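Putative metal-dependent phosphoesterase (Bifidobacterium adolescentis, PDB 3O0F) hydrolyses phosphoester bonds at a trinuclear iron and zinc centre that binds AMP, and may also act as a 5'-3' exonuclease on RNA and DNA. Local coordinates at residues Pro239-Arg242 with Glu243-Leu246; Asp277-Thr280 with Val281-Ile284; Thr27-Pro30 with Arg31-Val34; Pro94-Glu97 with His98-Ser101. All blocks are in the same frame, centred on the assembly; numbering follows the deposited sequence. Where two conformers were deposited one is given.

Contact 1: Pro239-Arg242 with Glu243-Leu246; sequences PEQR and ERLL
Gln241 lays its amide alongside the extended side chain of Arg244, one turn further along the helix, both side chains pointing the same way. Its chain bends at chi2 (-57°), which brings Gln241 OE1 within 3.6 Å of Arg244 CD. Arg244 NH1 then donates to Gln241 OE1 at 2.7 Å. The oxygen sits at the edge of the guanidinium, in its plane, while NH1 approaches in the carbonyl plane of the amide, on a lone pair; the two flat groups are nevertheless turned 67° against each other. Arg244 is held at NH2 too, by a salt bridge with Asp216 and a hydrogen bond to Leu214 O, so the guanidinium has several partners, which probably fix its rotation. Beneath the pair runs regular alpha-helical bonding, with Leu245 N to Gln241 O at 2.9 Å. Arg242 is bonded through NE to Asn237 O and through NH2 to His234 O. This first part of helix 239-252 belongs to the beta-alpha-beta unit between strands 229-233 and 255-258; Leu245 packs on Val232 and on Leu219 of helix 216-225, and Leu246 on Trp233.

Contact 2: Asp277-Thr280 with Val281-Ile284; sequences DDDT and VREI
Arg282 N donates to Asp278 O at 2.9 Å, almost straight (172°), in the first turn of helix 278-287, where Asp277 is the N-cap. The side chain of Thr280 ties the cap to this turn. Its CB flanks the next amide, that of Val281, and there the chain forks. The methyl CG2 lies anti to the backbone N, on the same flank, while Thr280 OG1 stands beside the backbone N and donates to Asp277 OD1 at 2.7 Å, on the syn side and 35° out of the carboxylate plane. Asp277 OD1 also takes the capping bond from Thr280 N at 2.8 Å, so two donors of one residue grip a single carboxylate oxygen. An alanine in place of Thr280 would keep the amide bond but is likely to leave Asp277 OD1 with one donor fewer and its carboxylate easier to turn. Val281 packs on Trp15 of strand 15-19, and the side chains of Thr280 and Ile284 rest on Leu255 of strand 255-258, which sets the helix against both outer strands of the sheet. On the exposed side, Asp279 and Arg282 run side by side, their carboxylate and guanidinium planes 50° apart. Their salt bridge uses a single pair of atoms: Asp279 OD1 lies 2.9 Å from Arg282 NH1, at the edge of the guanidinium and in its plane.

Contact 3: Thr27-Pro30 with Arg31-Val34; sequences TETP and RTLV
With chi1 at 64°, Thr29 holds OG1 between its own backbone N and carbonyl carbon, directed at the amide of Thr32. Thr32 has a different rotamer, chi1 -66°, which stands its OG1 beside the backbone N and sends CG2 back towards Glu28. The two threonine side chains cross at about a right angle. Thr29 is the N-cap of helix 30-39: Thr32 N donates to Thr29 OG1 at 3.2 Å in a fairly straight bond (161°), which supplies a side-chain acceptor to an amide of the first turn. The next amides already follow the helical pattern, Leu33 N reaching Thr29 O at 3.0 Å and Val34 N reaching Pro30 O. Pro30 fits the first helical position well, since its nitrogen has no hydrogen to offer.

One water closes a small ring on the side of the cap. It donates to Glu28 OE1 at 2.6 Å, accepts from Thr29 N at 3.0 Å and is bonded to Thr32 OG1 at 2.8 Å, tying the residue before the cap to the first turn. Glu28 also packs directly, its CB 4.0 Å from Thr32 CG2. The other carboxylate oxygen, OE2, receives the hydroxyl of Thr27 on its anti side.

Thr27 OG1 in turn accepts from Lys265 N, which neighbours Gly266 of the AMP pocket. Beyond the cap, Pro30 packs on Ile47 and Leu33 on Val45, both of strand 44-47, while Val34 rests on Ala62 and Ile66 of helix 56-66.

Contact 4: Pro94-Glu97 with His98-Ser101; sequences PSNE and HISS
Asn96 OD1 reaches forward to the amide of Ile99, which donates to it at 2.9 Å in a nearly straight bond (164°) that enters in the carbonyl plane of the side-chain amide. Asn96 OD1 also has carbon neighbours, with His98 CB at 3.6 Å and CB of Ile99 slightly farther. CB of Asn96 itself touches the Ile99 methyl CG2 at 3.9 Å, so the start of the side chain packs while its end bonds. The backbone oxygen of Asn96 accepts two bonds: Ser100 N donates to Asn96 O at 3.0 Å, and Ser100 OG donates to the same Asn96 O at 3.1 Å from above the carbonyl plane, well off a lone pair. The serine hydroxyl is thus folded back against its own helix instead of reaching outward.

This is the N-cap of helix 97-124. Asn96 supplies the side-chain acceptor for an amide of the first turn, and Ser101 N continues the helical pattern by bonding to Glu97 O at 3.1 Å. The torsions position the cap: CG of Asn96 lies anti to the backbone N (chi1 176°), and chi2 of -85° swings OD1 towards the helix. A leucine in place of Asn96 would probably leave the amide of Ile99 without this acceptor and the first turn less firmly capped.

Farther out, Asn96 touches Ala195, and Pro94 of the preceding loop lies on Leu291. Ser95 OG bonds to Asp93 OD1 in that loop. His98 packs on Glu187 and Ala191 of helix 185-194, and Ile99 on Ala191 and Val192.

How the contacts relate
Starting from the N terminus, contact 3 comes first, at the passage from the loop after strand 15-19 into helix 30-39. Contact 4 follows at the loop between strand 83-90 and the long helix 97-124. Contact 1 lies at the start of helix 239-252, between the last two strands of the sheet, and contact 2 opens helix 278-287. Each is local, so none closes a long loop; they run in series, without nesting or crossing. Contacts 1 and 2 are the nearest pair, with centres about 20 Å apart, yet they do not touch. The turn of contact 2 packs on both outer strands of the sheet, 15-19 and 255-258, whereas contact 4 joins helix 97-124 to helix 185-194.

Contact 1: Pro239-Arg242 with Glu243-Leu246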
ATOM      1  N   PRO A 239       5.139 -19.855   2.588  1.00 18.35           N
ATOM      2  CA  PRO A 239       5.986 -20.320   3.676  1.00 17.94           C
ATOM      3  C   PRO A 239       7.503 -20.260   3.446  1.00 17.80           C
ATOM      4  O   PRO A 239       8.237 -19.805   4.334  1.00 19.01           O
ATOM      5  CB  PRO A 239       5.548 -21.781   3.886  1.00 21.73           C
ATOM      6  CG  PRO A 239       4.158 -21.877   3.331  1.00 21.68           C
ATOM      7  CD  PRO A 239       3.958 -20.731   2.374  1.00 23.44           C
ATOM      8  N   GLU A 240       7.956 -20.717   2.279  0.50 17.01           N
ATOM      9  CA  GLU A 240       9.382 -20.689   1.962  0.50 17.21           C
ATOM     10  C   GLU A 240       9.939 -19.265   1.923  0.50 15.01           C
ATOM     11  O   GLU A 240      11.093 -19.041   2.281  0.50 16.78           O
ATOM     12  CB  GLU A 240       9.634 -21.373   0.611  0.50 18.76           C
ATOM     13  CG  GLU A 240       8.857 -20.732  -0.545  0.50 20.43           C
ATOM     14  CD  GLU A 240       7.585 -21.469  -0.925  0.50 24.71           C
ATOM     15  OE1 GLU A 240       6.940 -22.083  -0.032  0.50 25.20           O
ATOM     16  OE2 GLU A 240       7.240 -21.414  -2.133  0.50 20.23           O
ATOM     17  N   GLN A 241       9.117 -18.325   1.460  1.00 14.30           N
ATOM     18  CA  GLN A 241       9.503 -16.952   1.281  1.00 14.54           C
ATOM     19  C   GLN A 241       9.499 -16.249   2.633  1.00 15.28           C
ATOM     20  O   GLN A 241      10.324 -15.409   2.879  1.00 14.69           O
ATOM     21  CB  GLN A 241       8.566 -16.212   0.311  1.00 14.44           C
ATOM     22  CG  GLN A 241       8.770 -16.540  -1.178  1.00 15.05           C
ATOM     23  CD  GLN A 241      10.211 -16.269  -1.646  1.00 13.39           C
ATOM     24  OE1 GLN A 241      10.821 -15.293  -1.205  1.00 14.11           O
ATOM     25  NE2 GLN A 241      10.741 -17.114  -2.543  1.00  9.40           N
ATOM     26  N   ARG A 242       8.531 -16.564   3.489  1.00 15.55           N
ATOM     27  CA  ARG A 242       8.567 -16.082   4.872  1.00 16.46           C
ATOM     28  C   ARG A 242       9.862 -16.508   5.525  1.00 15.38           C
ATOM     29  O   ARG A 242      10.542 -15.667   6.108  1.00 15.34           O
ATOM     30  CB  ARG A 242       7.324 -16.535   5.652  1.00 13.55           C
ATOM     31  CG  ARG A 242       6.023 -16.021   5.060  1.00 17.69           C
ATOM     32  CD  ARG A 242       4.835 -16.421   5.962  1.00 18.98           C
ATOM     33  NE  ARG A 242       3.556 -15.940   5.433  1.00 23.71           N
ATOM     34  CZ  ARG A 242       2.435 -15.848   6.140  1.00 24.04           C
ATOM     35  NH1 ARG A 242       2.422 -16.202   7.421  1.00 20.85           N
ATOM     36  NH2 ARG A 242       1.343 -15.377   5.580  1.00 22.32           N
ATOM     37  N   GLU A 243      10.266 -17.770   5.389  1.00 16.47           N
ATOM     38  CA  GLU A 243      11.555 -18.194   6.011  1.00 18.09           C
ATOM     39  C   GLU A 243      12.761 -17.474   5.412  1.00 18.21           C
ATOM     40  O   GLU A 243      13.666 -17.056   6.117  1.00 17.48           O
ATOM     41  CB  GLU A 243      11.788 -19.695   5.892  1.00 23.12           C
ATOM     42  CG  GLU A 243      10.947 -20.538   6.886  1.00 35.20           C
ATOM     43  CD  GLU A 243      10.801 -21.998   6.440  1.00 52.86           C
ATOM     44  OE1 GLU A 243      11.613 -22.440   5.581  1.00 65.68           O
ATOM     45  OE2 GLU A 243       9.871 -22.699   6.928  1.00 55.10           O
ATOM     46  N   ARG A 244      12.747 -17.302   4.102  1.00 17.34           N
ATOM     47  CA  ARG A 244      13.822 -16.575   3.424  1.00 16.65           C
ATOM     48  C   ARG A 244      13.898 -15.110   3.937  1.00 15.75           C
ATOM     49  O   ARG A 244      14.965 -14.596   4.279  1.00 17.12           O
ATOM     50  CB  ARG A 244      13.602 -16.667   1.905  1.00 16.94           C
ATOM     51  CG  ARG A 244      14.320 -15.613   1.094  1.00 14.21           C
ATOM     52  CD  ARG A 244      14.303 -15.906  -0.399  1.00 17.34           C
ATOM     53  NE  ARG A 244      14.946 -14.772  -1.046  1.00 12.37           N
ATOM     54  CZ  ARG A 244      14.323 -13.735  -1.596  1.00 21.77           C
ATOM     55  NH1 ARG A 244      13.000 -13.707  -1.712  1.00 16.49           N
ATOM     56  NH2 ARG A 244      15.041 -12.714  -2.076  1.00 14.86           N
ATOM     57  N   LEU A 245      12.770 -14.438   4.031  1.00 13.86           N
ATOM     58  CA  LEU A 245      12.777 -13.031   4.429  1.00 14.33           C
ATOM     59  C   LEU A 245      13.140 -12.860   5.921  1.00 14.33           C
ATOM     60  O   LEU A 245      13.797 -11.893   6.292  1.00 17.06           O
ATOM     61  CB  LEU A 245      11.399 -12.391   4.099  1.00 11.78           C
ATOM     62  CG  LEU A 245      10.961 -12.281   2.625  1.00 11.70           C
ATOM     63  CD1 LEU A 245       9.461 -11.871   2.572  1.00 13.02           C
ATOM     64  CD2 LEU A 245      11.803 -11.255   1.791  1.00 13.57           C
ATOM     65  N   LEU A 246      12.695 -13.793   6.769  1.00 15.39           N
ATOM     66  CA  LEU A 246      13.017 -13.763   8.201  1.00 16.83           C
ATOM     67  C   LEU A 246      14.531 -13.921   8.401  1.00 16.72           C
ATOM     68  O   LEU A 246      15.107 -13.313   9.289  1.00 15.18           O
ATOM     69  CB  LEU A 246      12.288 -14.883   8.952  1.00 19.83           C
ATOM     70  CG  LEU A 246      10.790 -14.708   9.187  1.00 18.42           C
ATOM     71  CD1 LEU A 246      10.196 -16.011   9.702  1.00 14.54           C
ATOM     72  CD2 LEU A 246      10.483 -13.493  10.109  1.00 16.24           C
TER

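Contact 2: Asp277-Thr280 with Val281-Ile284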
ATOM      1  N   ASP A 277       3.855  -7.027  15.669  1.00 12.25           N
ATOM      2  CA  ASP A 277       3.864  -7.038  17.133  1.00 15.33           C
ATOM      3  C   ASP A 277       4.148  -5.633  17.683  1.00 16.71           C
ATOM      4  O   ASP A 277       4.689  -4.790  16.971  1.00 12.91           O
ATOM      5  CB  ASP A 277       4.767  -8.084  17.750  1.00 17.12           C
ATOM      6  CG  ASP A 277       6.237  -7.929  17.403  1.00 20.10           C
ATOM      7  OD1 ASP A 277       6.776  -6.805  17.317  1.00 24.35           O
ATOM      8  OD2 ASP A 277       6.886  -8.991  17.286  1.00 36.78           O
ATOM      9  N   ASP A 278       3.675  -5.417  18.900  1.00 16.05           N
ATOM     10  CA  ASP A 278       3.854  -4.184  19.662  1.00 17.72           C
ATOM     11  C   ASP A 278       5.287  -3.708  19.739  1.00 14.83           C
ATOM     12  O   ASP A 278       5.552  -2.526  19.561  1.00 15.52           O
ATOM     13  CB  ASP A 278       3.315  -4.365  21.098  1.00 18.24           C
ATOM     14  CG  ASP A 278       1.789  -4.428  21.146  1.00 25.16           C
ATOM     15  OD1 ASP A 278       1.152  -4.401  20.072  1.00 25.70           O
ATOM     16  OD2 ASP A 278       1.217  -4.524  22.256  1.00 34.63           O
ATOM     17  N   ASP A 279       6.226  -4.605  19.963  1.00 15.65           N
ATOM     18  CA  ASP A 279       7.629  -4.184  20.004  1.00 17.08           C
ATOM     19  C   ASP A 279       8.109  -3.580  18.718  1.00 16.90           C
ATOM     20  O   ASP A 279       8.854  -2.606  18.750  1.00 17.16           O
ATOM     21  CB  ASP A 279       8.568  -5.333  20.390  1.00 21.02           C
ATOM     22  CG  ASP A 279       8.347  -5.791  21.839  1.00 32.90           C
ATOM     23  OD1 ASP A 279       7.698  -5.039  22.602  1.00 32.54           O
ATOM     24  OD2 ASP A 279       8.794  -6.909  22.197  1.00 38.27           O
ATOM     25  N   THR A 280       7.717  -4.159  17.594  1.00 15.43           N
ATOM     26  CA  THR A 280       8.169  -3.682  16.304  1.00 15.81           C
ATOM     27  C   THR A 280       7.506  -2.337  16.017  1.00 11.09           C
ATOM     28  O   THR A 280       8.165  -1.432  15.515  1.00  9.94           O
ATOM     29  CB  THR A 280       7.873  -4.697  15.165  1.00 18.71           C
ATOM     30  OG1 THR A 280       8.565  -5.916  15.431  1.00 16.30           O
ATOM     31  CG2 THR A 280       8.326  -4.151  13.825  1.00  9.62           C
ATOM     32  N   VAL A 281       6.245  -2.168  16.402  1.00 10.75           N
ATOM     33  CA  VAL A 281       5.568  -0.834  16.211  1.00  8.98           C
ATOM     34  C   VAL A 281       6.232   0.208  17.073  1.00 12.46           C
ATOM     35  O   VAL A 281       6.531   1.304  16.618  1.00  9.80           O
ATOM     36  CB  VAL A 281       4.074  -0.890  16.480  1.00 14.00           C
ATOM     37  CG1 VAL A 281       3.432   0.466  16.423  1.00  9.40           C
ATOM     38  CG2 VAL A 281       3.384  -1.831  15.488  1.00 11.94           C
ATOM     39  N   ARG A 282       6.534  -0.139  18.321  1.00 15.51           N
ATOM     40  CA  ARG A 282       7.331   0.760  19.189  1.00 16.77           C
ATOM     41  C   ARG A 282       8.546   1.285  18.503  1.00 13.49           C
ATOM     42  O   ARG A 282       8.828   2.496  18.491  1.00 14.85           O
ATOM     43  CB  ARG A 282       7.772   0.049  20.475  1.00 19.67           C
ATOM     44  CG  ARG A 282       7.134   0.549  21.662  1.00 22.48           C
ATOM     45  CD  ARG A 282       7.720  -0.059  22.924  1.00 26.90           C
ATOM     46  NE  ARG A 282       6.614  -0.269  23.817  1.00 25.80           N
ATOM     47  CZ  ARG A 282       5.971  -1.420  24.011  1.00 37.08           C
ATOM     48  NH1 ARG A 282       6.372  -2.560  23.456  1.00 33.74           N
ATOM     49  NH2 ARG A 282       4.940  -1.425  24.840  1.00 43.10           N
ATOM     50  N   GLU A 283       9.274   0.373  17.914  1.00 15.20           N
ATOM     51  CA  GLU A 283      10.495   0.711  17.221  1.00 18.92           C
ATOM     52  C   GLU A 283      10.233   1.572  15.986  1.00 16.61           C
ATOM     53  O   GLU A 283      10.992   2.492  15.713  1.00 13.05           O
ATOM     54  CB  GLU A 283      11.287  -0.564  16.910  1.00 22.34           C
ATOM     55  CG  GLU A 283      12.699  -0.368  16.320  1.00 30.16           C
ATOM     56  CD  GLU A 283      13.655   0.543  17.128  1.00 35.42           C
ATOM     57  OE1 GLU A 283      13.519   0.699  18.368  1.00 34.38           O
ATOM     58  OE2 GLU A 283      14.584   1.100  16.489  1.00 37.22           O
ATOM     59  N   ILE A 284       9.157   1.329  15.255  1.00 12.70           N
ATOM     60  CA  ILE A 284       8.842   2.198  14.128  1.00 10.66           C
ATOM     61  C   ILE A 284       8.623   3.647  14.597  1.00 11.84           C
ATOM     62  O   ILE A 284       9.055   4.639  13.947  1.00 11.94           O
ATOM     63  CB  ILE A 284       7.613   1.684  13.352  1.00  9.49           C
ATOM     64  CG1 ILE A 284       7.930   0.337  12.672  1.00 10.56           C
ATOM     65  CG2 ILE A 284       7.150   2.736  12.278  1.00  7.65           C
ATOM     66  CD1 ILE A 284       6.718  -0.345  12.000  1.00 11.43           C
TER

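Contact 3: Thr27-Pro30 with Arg31-Val34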
ATOM      1  N   THR A  27     -12.478   0.732   0.061  1.00 17.75           N
ATOM      2  CA  THR A  27     -13.887   1.094  -0.112  1.00 15.29           C
ATOM      3  C   THR A  27     -14.439   1.895   1.081  1.00 18.15           C
ATOM      4  O   THR A  27     -15.570   2.427   1.025  1.00 16.75           O
ATOM      5  CB  THR A  27     -14.777  -0.145  -0.398  1.00 17.77           C
ATOM      6  OG1 THR A  27     -14.818  -1.009   0.739  1.00 17.76           O
ATOM      7  CG2 THR A  27     -14.282  -0.908  -1.616  1.00 17.71           C
ATOM      8  N   GLU A  28     -13.621   2.054   2.125  1.00 14.64           N
ATOM      9  CA  GLU A  28     -14.084   2.595   3.366  1.00 15.23           C
ATOM     10  C   GLU A  28     -13.329   3.830   3.770  1.00 13.43           C
ATOM     11  O   GLU A  28     -12.220   4.042   3.327  1.00 12.65           O
ATOM     12  CB  GLU A  28     -13.920   1.557   4.462  1.00 16.30           C
ATOM     13  CG  GLU A  28     -14.587   0.240   4.176  1.00 16.97           C
ATOM     14  CD  GLU A  28     -16.082   0.361   3.805  1.00 25.60           C
ATOM     15  OE1 GLU A  28     -16.846   1.089   4.499  1.00 21.83           O
ATOM     16  OE2 GLU A  28     -16.465  -0.284   2.813  1.00 23.88           O
ATOM     17  N   THR A  29     -13.911   4.592   4.683  1.00 15.46           N
ATOM     18  CA  THR A  29     -13.273   5.796   5.195  1.00 16.75           C
ATOM     19  C   THR A  29     -12.214   5.490   6.261  1.00 18.25           C
ATOM     20  O   THR A  29     -12.177   4.401   6.850  1.00 17.46           O
ATOM     21  CB  THR A  29     -14.297   6.784   5.752  1.00 18.02           C
ATOM     22  OG1 THR A  29     -14.963   6.197   6.885  1.00 14.98           O
ATOM     23  CG2 THR A  29     -15.337   7.187   4.648  1.00 17.82           C
ATOM     24  N   PRO A  30     -11.310   6.445   6.493  1.00 14.66           N
ATOM     25  CA  PRO A  30     -10.401   6.321   7.636  1.00 15.06           C
ATOM     26  C   PRO A  30     -11.111   6.108   8.973  1.00 12.26           C
ATOM     27  O   PRO A  30     -10.666   5.294   9.776  1.00 15.15           O
ATOM     28  CB  PRO A  30      -9.671   7.670   7.641  1.00 15.35           C
ATOM     29  CG  PRO A  30      -9.565   8.014   6.171  1.00 15.39           C
ATOM     30  CD  PRO A  30     -10.936   7.573   5.609  1.00 15.62           C
ATOM     31  N   ARG A  31     -12.212   6.802   9.194  1.00 11.52           N
ATOM     32  CA  ARG A  31     -13.011   6.612  10.393  1.00 14.80           C
ATOM     33  C   ARG A  31     -13.517   5.154  10.521  1.00 12.39           C
ATOM     34  O   ARG A  31     -13.392   4.556  11.582  1.00 17.28           O
ATOM     35  CB  ARG A  31     -14.199   7.581  10.424  1.00 13.65           C
ATOM     36  CG  ARG A  31     -15.091   7.420  11.651  1.00 25.58           C
ATOM     37  CD  ARG A  31     -15.936   8.695  11.917  1.00 37.16           C
ATOM     38  NE  ARG A  31     -16.560   8.660  13.248  1.00 54.38           N
ATOM     39  CZ  ARG A  31     -16.063   9.199  14.374  1.00 55.28           C
ATOM     40  NH1 ARG A  31     -14.900   9.850  14.394  1.00 51.75           N
ATOM     41  NH2 ARG A  31     -16.749   9.083  15.505  1.00 55.94           N
ATOM     42  N   THR A  32     -14.028   4.596   9.445  1.00 13.02           N
ATOM     43  CA  THR A  32     -14.499   3.188   9.467  1.00 14.11           C
ATOM     44  C   THR A  32     -13.342   2.233   9.795  1.00 16.19           C
ATOM     45  O   THR A  32     -13.489   1.323  10.628  1.00 11.73           O
ATOM     46  CB  THR A  32     -15.204   2.827   8.184  1.00 17.62           C
ATOM     47  OG1 THR A  32     -16.397   3.613   8.124  1.00 15.28           O
ATOM     48  CG2 THR A  32     -15.562   1.303   8.122  1.00 18.28           C
ATOM     49  N   LEU A  33     -12.180   2.486   9.195  1.00 14.43           N
ATOM     50  CA  LEU A  33     -11.012   1.687   9.489  1.00 14.07           C
ATOM     51  C   LEU A  33     -10.679   1.676  10.976  1.00 13.11           C
ATOM     52  O   LEU A  33     -10.476   0.610  11.553  1.00 13.41           O
ATOM     53  CB  LEU A  33      -9.816   2.167   8.656  1.00 15.77           C
ATOM     54  CG  LEU A  33      -8.406   1.686   9.068  1.00 17.99           C
ATOM     55  CD1 LEU A  33      -8.276   0.149   8.888  1.00 15.14           C
ATOM     56  CD2 LEU A  33      -7.401   2.409   8.239  1.00 12.39           C
ATOM     57  N   VAL A  34     -10.664   2.847  11.606  1.00 11.88           N
ATOM     58  CA  VAL A  34     -10.299   2.961  13.008  1.00 11.53           C
ATOM     59  C   VAL A  34     -11.319   2.326  13.928  1.00 12.45           C
ATOM     60  O   VAL A  34     -10.954   1.609  14.863  1.00 13.80           O
ATOM     61  CB  VAL A  34     -10.028   4.467  13.417  1.00 10.54           C
ATOM     62  CG1 VAL A  34      -9.913   4.596  14.921  1.00 10.18           C
ATOM     63  CG2 VAL A  34      -8.803   5.013  12.640  1.00 12.79           C
TER
HETATM   64  O   HOH W   1     -16.669   3.538   5.365  1.00 18.66           O

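Contact 4: Pro94-Glu97 with His98-Ser101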
ATOM      1  N   PRO A  94       5.079  14.850   6.475  1.00 17.35           N
ATOM      2  CA  PRO A  94       4.245  14.921   5.256  1.00 18.53           C
ATOM      3  C   PRO A  94       4.462  16.169   4.397  1.00 18.35           C
ATOM      4  O   PRO A  94       4.146  16.161   3.225  1.00 20.25           O
ATOM      5  CB  PRO A  94       2.820  14.860   5.804  1.00 20.03           C
ATOM      6  CG  PRO A  94       2.905  15.459   7.149  1.00 19.95           C
ATOM      7  CD  PRO A  94       4.264  15.020   7.696  1.00 19.99           C
ATOM      8  N   SER A  95       5.026  17.212   4.969  1.00 17.25           N
ATOM      9  CA  SER A  95       5.307  18.430   4.221  1.00 21.15           C
ATOM     10  C   SER A  95       6.683  18.390   3.534  1.00 19.80           C
ATOM     11  O   SER A  95       7.045  19.323   2.853  1.00 20.81           O
ATOM     12  CB  SER A  95       5.231  19.632   5.177  1.00 22.33           C
ATOM     13  OG  SER A  95       6.362  19.575   6.037  1.00 29.19           O
ATOM     14  N   ASN A  96       7.466  17.334   3.723  1.00 15.34           N
ATOM     15  CA  ASN A  96       8.764  17.223   3.049  1.00 16.40           C
ATOM     16  C   ASN A  96       8.602  17.409   1.534  1.00 17.78           C
ATOM     17  O   ASN A  96       7.784  16.752   0.914  1.00 16.44           O
ATOM     18  CB  ASN A  96       9.414  15.882   3.409  1.00 13.20           C
ATOM     19  CG  ASN A  96      10.700  15.650   2.679  1.00 15.29           C
ATOM     20  OD1 ASN A  96      10.691  15.172   1.536  1.00 13.40           O
ATOM     21  ND2 ASN A  96      11.835  15.984   3.334  1.00 14.60           N
ATOM     22  N   GLU A  97       9.367  18.336   0.948  0.50 18.39           N
ATOM     23  CA  GLU A  97       9.166  18.764  -0.452  0.50 20.30           C
ATOM     24  C   GLU A  97       9.541  17.672  -1.467  0.50 20.49           C
ATOM     25  O   GLU A  97       8.903  17.574  -2.518  0.50 19.61           O
ATOM     26  CB  GLU A  97       9.946  20.087  -0.736  0.50 22.12           C
ATOM     27  CG  GLU A  97       9.838  20.676  -2.194  0.50 26.93           C
ATOM     28  CD  GLU A  97      10.694  21.960  -2.420  0.50 34.68           C
ATOM     29  OE1 GLU A  97      10.339  23.016  -1.845  0.50 37.65           O
ATOM     30  OE2 GLU A  97      11.717  21.928  -3.171  0.50 32.60           O
ATOM     31  N   HIS A  98      10.573  16.867  -1.171  1.00 17.96           N
ATOM     32  CA  HIS A  98      10.999  15.780  -2.067  1.00 17.78           C
ATOM     33  C   HIS A  98       9.925  14.697  -2.107  1.00 19.34           C
ATOM     34  O   HIS A  98       9.491  14.251  -3.182  1.00 20.24           O
ATOM     35  CB  HIS A  98      12.370  15.233  -1.596  1.00 21.33           C
ATOM     36  CG  HIS A  98      12.924  14.085  -2.397  1.00 24.89           C
ATOM     37  ND1 HIS A  98      12.453  13.733  -3.646  1.00 36.19           N
ATOM     38  CD2 HIS A  98      13.972  13.257  -2.152  1.00 30.91           C
ATOM     39  CE1 HIS A  98      13.142  12.702  -4.105  1.00 23.93           C
ATOM     40  NE2 HIS A  98      14.083  12.406  -3.230  1.00 34.28           N
ATOM     41  N   ILE A  99       9.448  14.284  -0.943  1.00 18.37           N
ATOM     42  CA  ILE A  99       8.493  13.186  -0.946  1.00 17.71           C
ATOM     43  C   ILE A  99       7.159  13.694  -1.516  1.00 15.72           C
ATOM     44  O   ILE A  99       6.540  13.027  -2.332  1.00 16.62           O
ATOM     45  CB  ILE A  99       8.482  12.442   0.444  1.00 16.94           C
ATOM     46  CG1 ILE A  99       8.276  10.933   0.221  1.00 25.46           C
ATOM     47  CG2 ILE A  99       7.554  13.074   1.444  1.00 18.20           C
ATOM     48  CD1 ILE A  99       8.556  10.083   1.408  1.00 29.38           C
ATOM     49  N   SER A 100       6.782  14.916  -1.190  1.00 15.51           N
ATOM     50  CA  SER A 100       5.550  15.515  -1.728  1.00 21.45           C
ATOM     51  C   SER A 100       5.504  15.592  -3.234  1.00 19.37           C
ATOM     52  O   SER A 100       4.481  15.249  -3.836  1.00 21.87           O
ATOM     53  CB  SER A 100       5.318  16.933  -1.180  1.00 23.43           C
ATOM     54  OG  SER A 100       4.814  16.829   0.117  1.00 33.26           O
ATOM     55  N   SER A 101       6.593  16.042  -3.843  1.00 18.86           N
ATOM     56  CA  SER A 101       6.610  16.179  -5.272  1.00 19.62           C
ATOM     57  C   SER A 101       6.720  14.803  -5.948  1.00 18.50           C
ATOM     58  O   SER A 101       6.166  14.593  -7.004  1.00 15.56           O
ATOM     59  CB  SER A 101       7.724  17.120  -5.687  1.00 22.89           C
ATOM     60  OG  SER A 101       8.925  16.420  -5.754  1.00 29.68           O
TER